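Local atomic coordinates of pantothenate kinase (Coxiella burnetii, PDB entry 3TQC), a protein that catalyses the ATP-dependent phosphorylation of pantothenate to 4'-phosphopantothenate, the first step of coenzyme A biosynthesis. Residues G96-V101 against L205-T210; V127-G132 against I201-N206. All coordinates share one frame; numbering follows the deposited sequence.

Contact 1 (G96-V101 against L205-T210)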
ATOM      1  N   GLY B  96       3.306 -10.836   0.733  1.00 15.26           N
ATOM      2  CA  GLY B  96       2.371 -11.046   1.824  1.00 15.92           C
ATOM      3  C   GLY B  96       1.400 -12.147   1.474  1.00 16.45           C
ATOM      4  O   GLY B  96       0.956 -12.243   0.332  1.00 16.56           O
ATOM      5  N   ILE B  97       1.091 -13.011   2.440  1.00 17.06           N
ATOM      6  CA  ILE B  97       0.036 -13.988   2.253  1.00 16.83           C
ATOM      7  C   ILE B  97      -0.956 -13.863   3.389  1.00 17.60           C
ATOM      8  O   ILE B  97      -0.608 -14.055   4.560  1.00 18.63           O
ATOM      9  CB  ILE B  97       0.563 -15.403   2.194  1.00 17.56           C
ATOM     10  CG1 ILE B  97       1.590 -15.564   1.080  1.00 16.74           C
ATOM     11  CG2 ILE B  97      -0.591 -16.388   1.924  1.00 17.34           C
ATOM     12  CD1 ILE B  97       2.027 -16.995   0.947  1.00 17.43           C
ATOM     13  N   ALA B  98      -2.187 -13.511   3.040  1.00 17.23           N
ATOM     14  CA  ALA B  98      -3.245 -13.265   4.011  1.00 17.15           C
ATOM     15  C   ALA B  98      -4.414 -14.210   3.720  1.00 17.64           C
ATOM     16  O   ALA B  98      -4.448 -14.871   2.685  1.00 18.65           O
ATOM     17  CB  ALA B  98      -3.690 -11.823   3.923  1.00 16.56           C
ATOM     18  N   GLY B  99      -5.369 -14.265   4.632  1.00 17.96           N
ATOM     19  CA  GLY B  99      -6.505 -15.144   4.512  1.00 18.39           C
ATOM     20  C   GLY B  99      -6.940 -15.609   5.890  1.00 19.25           C
ATOM     21  O   GLY B  99      -6.231 -15.395   6.872  1.00 17.65           O
ATOM     22  N   SER B 100      -8.124 -16.228   5.943  1.00 19.79           N
ATOM     23  CA  SER B 100      -8.711 -16.723   7.178  1.00 20.74           C
ATOM     24  C   SER B 100      -7.816 -17.719   7.865  1.00 21.22           C
ATOM     25  O   SER B 100      -6.962 -18.338   7.232  1.00 21.96           O
ATOM     26  CB  SER B 100     -10.029 -17.430   6.871  1.00 21.76           C
ATOM     27  OG  SER B 100     -10.496 -18.185   7.976  1.00 21.66           O
ATOM     28  N   VAL B 101      -8.048 -17.904   9.156  1.00 21.95           N
ATOM     29  CA  VAL B 101      -7.534 -19.063   9.848  1.00 22.30           C
ATOM     30  C   VAL B 101      -8.010 -20.307   9.078  1.00 22.65           C
ATOM     31  O   VAL B 101      -9.169 -20.388   8.687  1.00 22.75           O
ATOM     32  CB  VAL B 101      -8.066 -19.136  11.316  1.00 24.16           C
ATOM     33  CG1 VAL B 101      -7.566 -20.421  12.030  1.00 23.45           C
ATOM     34  CG2 VAL B 101      -7.700 -17.865  12.117  1.00 23.18           C
ATOM     35  N   LEU B 205      -2.864 -13.653   9.444  1.00 26.54           N
ATOM     36  CA  LEU B 205      -4.225 -13.103   9.403  1.00 27.17           C
ATOM     37  C   LEU B 205      -4.279 -11.601   9.072  1.00 26.36           C
ATOM     38  O   LEU B 205      -5.173 -11.148   8.359  1.00 26.79           O
ATOM     39  CB  LEU B 205      -4.904 -13.297  10.780  1.00 28.23           C
ATOM     40  CG  LEU B 205      -4.911 -14.696  11.406  1.00 30.31           C
ATOM     41  CD1 LEU B 205      -5.664 -14.712  12.730  1.00 32.92           C
ATOM     42  CD2 LEU B 205      -5.527 -15.706  10.437  1.00 32.56           C
ATOM     43  N   ASN B 206      -3.321 -10.848   9.601  1.00 25.60           N
ATOM     44  CA  ASN B 206      -3.497  -9.411   9.823  1.00 25.67           C
ATOM     45  C   ASN B 206      -2.693  -8.505   8.918  1.00 24.55           C
ATOM     46  O   ASN B 206      -2.598  -7.314   9.187  1.00 24.90           O
ATOM     47  CB  ASN B 206      -3.127  -9.080  11.267  1.00 26.25           C
ATOM     48  CG  ASN B 206      -1.696  -9.512  11.627  1.00 26.47           C
ATOM     49  OD1 ASN B 206      -1.147 -10.419  11.013  1.00 25.62           O
ATOM     50  ND2 ASN B 206      -1.112  -8.878  12.638  1.00 27.72           N
ATOM     51  N   ILE B 207      -2.094  -9.050   7.866  1.00 23.66           N
ATOM     52  CA  ILE B 207      -1.073  -8.296   7.137  1.00 22.66           C
ATOM     53  C   ILE B 207      -1.630  -7.190   6.257  1.00 22.30           C
ATOM     54  O   ILE B 207      -0.874  -6.328   5.813  1.00 22.08           O
ATOM     55  CB  ILE B 207      -0.183  -9.188   6.280  1.00 21.96           C
ATOM     56  CG1 ILE B 207      -1.020  -9.993   5.286  1.00 22.29           C
ATOM     57  CG2 ILE B 207       0.651 -10.063   7.170  1.00 21.95           C
ATOM     58  CD1 ILE B 207      -0.222 -10.469   4.080  1.00 22.66           C
ATOM     59  N   LEU B 208      -2.933  -7.235   5.986  1.00 22.35           N
ATOM     60  CA  LEU B 208      -3.596  -6.250   5.149  1.00 22.59           C
ATOM     61  C   LEU B 208      -4.338  -5.188   5.976  1.00 23.72           C
ATOM     62  O   LEU B 208      -4.943  -4.269   5.428  1.00 22.70           O
ATOM     63  CB  LEU B 208      -4.571  -6.955   4.215  1.00 22.35           C
ATOM     64  CG  LEU B 208      -3.901  -7.995   3.331  1.00 22.38           C
ATOM     65  CD1 LEU B 208      -4.855  -8.607   2.333  1.00 20.97           C
ATOM     66  CD2 LEU B 208      -2.713  -7.362   2.623  1.00 22.42           C
ATOM     67  N   GLN B 209      -4.279  -5.327   7.293  1.00 24.68           N
ATOM     68  CA  GLN B 209      -4.964  -4.420   8.186  1.00 26.84           C
ATOM     69  C   GLN B 209      -4.177  -3.144   8.404  1.00 27.82           C
ATOM     70  O   GLN B 209      -3.047  -3.005   7.938  1.00 27.19           O
ATOM     71  CB  GLN B 209      -5.191  -5.100   9.528  1.00 27.38           C
ATOM     72  CG  GLN B 209      -6.073  -6.322   9.455  1.00 28.34           C
ATOM     73  CD  GLN B 209      -6.108  -7.080  10.774  1.00 29.73           C
ATOM     74  OE1 GLN B 209      -5.600  -6.601  11.795  1.00 31.89           O
ATOM     75  NE2 GLN B 209      -6.712  -8.256  10.760  1.00 28.01           N
ATOM     76  N   THR B 210      -4.786  -2.217   9.126  1.00 30.08           N
ATOM     77  CA  THR B 210      -4.135  -0.992   9.537  1.00 31.74           C
ATOM     78  C   THR B 210      -3.957  -1.017  11.040  1.00 33.86           C
ATOM     79  O   THR B 210      -4.583  -1.821  11.735  1.00 35.14           O
ATOM     80  CB  THR B 210      -4.998   0.215   9.178  1.00 32.57           C
ATOM     81  OG1 THR B 210      -6.311   0.011   9.699  1.00 33.41           O
ATOM     82  CG2 THR B 210      -5.075   0.391   7.669  1.00 31.24           C
TER

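Contact 2 (V127-G132 against I201-N206)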
ATOM      1  N   VAL B 127      10.239 -17.506   5.163  1.00 21.87           N
ATOM      2  CA  VAL B 127       8.856 -17.317   5.535  1.00 21.62           C
ATOM      3  C   VAL B 127       8.791 -16.755   6.945  1.00 22.46           C
ATOM      4  O   VAL B 127       9.439 -17.287   7.870  1.00 23.27           O
ATOM      5  CB  VAL B 127       8.086 -18.626   5.439  1.00 22.00           C
ATOM      6  CG1 VAL B 127       6.694 -18.506   6.096  1.00 21.57           C
ATOM      7  CG2 VAL B 127       7.962 -19.037   3.982  1.00 21.68           C
ATOM      8  N   ILE B 128       8.046 -15.658   7.090  1.00 21.96           N
ATOM      9  CA  ILE B 128       7.734 -15.087   8.398  1.00 22.22           C
ATOM     10  C   ILE B 128       6.254 -15.280   8.645  1.00 22.32           C
ATOM     11  O   ILE B 128       5.441 -14.791   7.870  1.00 21.01           O
ATOM     12  CB  ILE B 128       7.975 -13.557   8.480  1.00 21.95           C
ATOM     13  CG1 ILE B 128       9.419 -13.205   8.210  1.00 22.33           C
ATOM     14  CG2 ILE B 128       7.566 -13.032   9.857  1.00 21.43           C
ATOM     15  CD1 ILE B 128      10.329 -14.063   8.952  1.00 25.88           C
ATOM     16  N   THR B 129       5.906 -15.980   9.722  1.00 23.53           N
ATOM     17  CA  THR B 129       4.509 -16.079  10.118  1.00 24.06           C
ATOM     18  C   THR B 129       4.264 -14.994  11.134  1.00 24.26           C
ATOM     19  O   THR B 129       5.054 -14.777  12.043  1.00 24.86           O
ATOM     20  CB  THR B 129       4.091 -17.482  10.676  1.00 25.09           C
ATOM     21  OG1 THR B 129       2.730 -17.418  11.134  1.00 27.04           O
ATOM     22  CG2 THR B 129       4.962 -17.922  11.823  1.00 25.04           C
ATOM     23  N   THR B 130       3.157 -14.305  10.960  1.00 24.02           N
ATOM     24  CA  THR B 130       2.768 -13.244  11.858  1.00 24.27           C
ATOM     25  C   THR B 130       2.369 -13.772  13.256  1.00 25.37           C
ATOM     26  O   THR B 130       2.405 -13.023  14.229  1.00 25.54           O
ATOM     27  CB  THR B 130       1.669 -12.403  11.176  1.00 23.75           C
ATOM     28  OG1 THR B 130       2.284 -11.288  10.480  1.00 24.17           O
ATOM     29  CG2 THR B 130       0.701 -11.916  12.138  1.00 23.73           C
ATOM     30  N   ASP B 131       2.026 -15.064  13.345  1.00 25.72           N
ATOM     31  CA  ASP B 131       1.704 -15.741  14.611  1.00 27.00           C
ATOM     32  C   ASP B 131       2.741 -15.448  15.679  1.00 27.13           C
ATOM     33  O   ASP B 131       2.417 -15.300  16.865  1.00 27.69           O
ATOM     34  CB  ASP B 131       1.675 -17.276  14.441  1.00 28.04           C
ATOM     35  CG  ASP B 131       0.686 -17.754  13.385  1.00 30.69           C
ATOM     36  OD1 ASP B 131      -0.274 -17.013  13.079  1.00 34.14           O
ATOM     37  OD2 ASP B 131       0.879 -18.886  12.861  1.00 34.82           O
ATOM     38  N   GLY B 132       3.997 -15.413  15.254  1.00 25.47           N
ATOM     39  CA  GLY B 132       5.087 -15.164  16.144  1.00 26.00           C
ATOM     40  C   GLY B 132       5.020 -13.837  16.861  1.00 25.80           C
ATOM     41  O   GLY B 132       5.687 -13.659  17.877  1.00 27.13           O
ATOM     42  N   ILE B 201       8.509 -14.294   2.532  1.00 17.48           N
ATOM     43  CA  ILE B 201       7.089 -14.527   2.400  1.00 17.19           C
ATOM     44  C   ILE B 201       6.524 -14.246   3.774  1.00 17.79           C
ATOM     45  O   ILE B 201       6.877 -14.911   4.734  1.00 18.69           O
ATOM     46  CB  ILE B 201       6.767 -15.962   1.944  1.00 17.89           C
ATOM     47  CG1 ILE B 201       7.231 -16.180   0.500  1.00 16.87           C
ATOM     48  CG2 ILE B 201       5.261 -16.250   2.062  1.00 16.15           C
ATOM     49  CD1 ILE B 201       7.273 -17.633   0.082  1.00 17.14           C
ATOM     50  N   LEU B 202       5.660 -13.247   3.867  1.00 18.18           N
ATOM     51  CA  LEU B 202       5.077 -12.843   5.143  1.00 19.22           C
ATOM     52  C   LEU B 202       3.643 -13.344   5.213  1.00 19.62           C
ATOM     53  O   LEU B 202       2.779 -12.845   4.503  1.00 19.92           O
ATOM     54  CB  LEU B 202       5.128 -11.320   5.275  1.00 18.79           C
ATOM     55  CG  LEU B 202       4.572 -10.727   6.571  1.00 20.25           C
ATOM     56  CD1 LEU B 202       5.347 -11.242   7.780  1.00 20.26           C
ATOM     57  CD2 LEU B 202       4.585  -9.204   6.503  1.00 19.89           C
ATOM     58  N   GLU B 203       3.389 -14.351   6.037  1.00 21.38           N
ATOM     59  CA  GLU B 203       2.032 -14.878   6.167  1.00 22.58           C
ATOM     60  C   GLU B 203       1.445 -14.529   7.519  1.00 23.06           C
ATOM     61  O   GLU B 203       2.140 -14.531   8.533  1.00 23.15           O
ATOM     62  CB  GLU B 203       1.978 -16.394   5.959  1.00 23.52           C
ATOM     63  CG  GLU B 203       2.981 -17.151   6.774  1.00 28.25           C
ATOM     64  CD  GLU B 203       2.450 -18.447   7.357  1.00 33.22           C
ATOM     65  OE1 GLU B 203       1.425 -18.412   8.072  1.00 37.09           O
ATOM     66  OE2 GLU B 203       3.106 -19.490   7.149  1.00 37.64           O
ATOM     67  N   GLY B 204       0.158 -14.211   7.511  1.00 23.51           N
ATOM     68  CA  GLY B 204      -0.617 -14.081   8.733  1.00 24.59           C
ATOM     69  C   GLY B 204      -1.982 -13.479   8.473  1.00 24.99           C
ATOM     70  O   GLY B 204      -2.211 -12.843   7.450  1.00 24.66           O
ATOM     71  N   LEU B 205      -2.864 -13.653   9.444  1.00 26.54           N
ATOM     72  CA  LEU B 205      -4.225 -13.103   9.403  1.00 27.17           C
ATOM     73  C   LEU B 205      -4.279 -11.601   9.072  1.00 26.36           C
ATOM     74  O   LEU B 205      -5.173 -11.148   8.359  1.00 26.79           O
ATOM     75  CB  LEU B 205      -4.904 -13.297  10.780  1.00 28.23           C
ATOM     76  CG  LEU B 205      -4.911 -14.696  11.406  1.00 30.31           C
ATOM     77  CD1 LEU B 205      -5.664 -14.712  12.730  1.00 32.92           C
ATOM     78  CD2 LEU B 205      -5.527 -15.706  10.437  1.00 32.56           C
ATOM     79  N   ASN B 206      -3.321 -10.848   9.601  1.00 25.60           N
ATOM     80  CA  ASN B 206      -3.497  -9.411   9.823  1.00 25.67           C
ATOM     81  C   ASN B 206      -2.693  -8.505   8.918  1.00 24.55           C
ATOM     82  O   ASN B 206      -2.598  -7.314   9.187  1.00 24.90           O
ATOM     83  CB  ASN B 206      -3.127  -9.080  11.267  1.00 26.25           C
ATOM     84  CG  ASN B 206      -1.696  -9.512  11.627  1.00 26.47           C
ATOM     85  OD1 ASN B 206      -1.147 -10.419  11.013  1.00 25.62           O
ATOM     86  ND2 ASN B 206      -1.112  -8.878  12.638  1.00 27.72           N
TER

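Contact 1 (G96-V101 against L205-T210)
The P-loop of this kinase is met at its start by Leu205, whose CD2 methyl packs against the backbone of Gly99 to Val101. Leu205 CD2 lies 3.6 Å from Gly99 O and 3.5 Å from Val101 CG2, the latter tighter than usual for two methyls. Leu205 begins by pointing away from the P-loop; its CG, anti to the carbonyl carbon (chi1 -52°), swings the branched end back. One residue back from Gly99, on strand 93-99, Ala98 CB faces the turn directly and touches Ile207 CG1 at 3.5 Å, with Leu208 CD1 coming in on the same methyl at 3.8 Å. Ile207 then reaches along the strand: Ile207 CD1 lies 3.5 Å from Gly96 CA and 3.3 Å from Ile97 N, a place left open because Gly96 has no side chain there. Strand 93-99 feeds the Walker A sequence that runs from Gly99 to Ser106 and is predicted to bind ATP; Ser100 lines the pocket of the bound ADP. Lys105 NZ reaches back to bond Ser100 O and, weakly, Gly99 O. Opposite Ala98, Asn206 to Gln209 form a type I turn, closed by Gln209 N to Asn206 O at 3.2 Å, which presents Ile207 and Leu208 to the strand. Leu208 O, within the turn, accepts a hydrogen bond from Arg300 NH1.

Contact 2 (V127-G132 against I201-N206)
The carboxylate of Glu203 has one face turned to Thr129, with Thr129 CB standing squarely over Glu203 CD at 3.8 Å. Thr129 OG1 sits above the same group, 3.5 Å from Glu203 OE1, so any bond between them is weak. Val127 CG1 approaches Glu203 OE2 from close to the carboxylate plane, about 20° off it. Glu203 CG sits between its backbone N and carbonyl carbon (chi1 50°), and a bend at chi2 brings the carboxylate back over the neighbouring strand; Ser109 OG, on helix 105-116, is hydrogen-bonded to OE2. The second flat group is the Asn206 amide; its closest approach, OD1 to Thr130 CG2, is doubtful in the model. Strands 125-129 and 199-203 run parallel as neighbours in the core sheet of the P-loop kinase fold, the former at its edge. Ile128 works both ways: its N gives a bond to Ile201 O (2.7 Å), and its O takes one from Glu203 N (2.8 Å). Thr130 N, just past the strand, adds a third to Glu203 O at 2.6 Å. Val127, Thr129, Ile201 and Glu203 share the face toward helix 105-116. On the reverse face, Leu202 CD1 meets Ile128 CG2 at 3.5 Å, near Leu164 of helix 157-168. Gly204, without a side chain, lets Thr130 settle against its backbone, CB to CA 3.7 Å.

From the N terminus the chain first lays down 96-101, then 127-132, and returns to both in one continuous run from Ile201 to Thr210. Contact 2 closes a loop of 68 residues and, apart from the shared Leu205 and Asn206, nests inside the 103-residue loop closed by contact 1. Strand 199-203 slots between strands 93-99 and 125-129: probable bonds from Ile97 N to Leu202 O and from Gly204 N to Ile97 O join the two contacts edge to edge. Past Gly204 the chain leaves the sheet, passes Leu205 along the start of the P-loop and turns against strand 93-99, so this run, through strand 199-203, links the strand leading into the P-loop with edge strand 125-129.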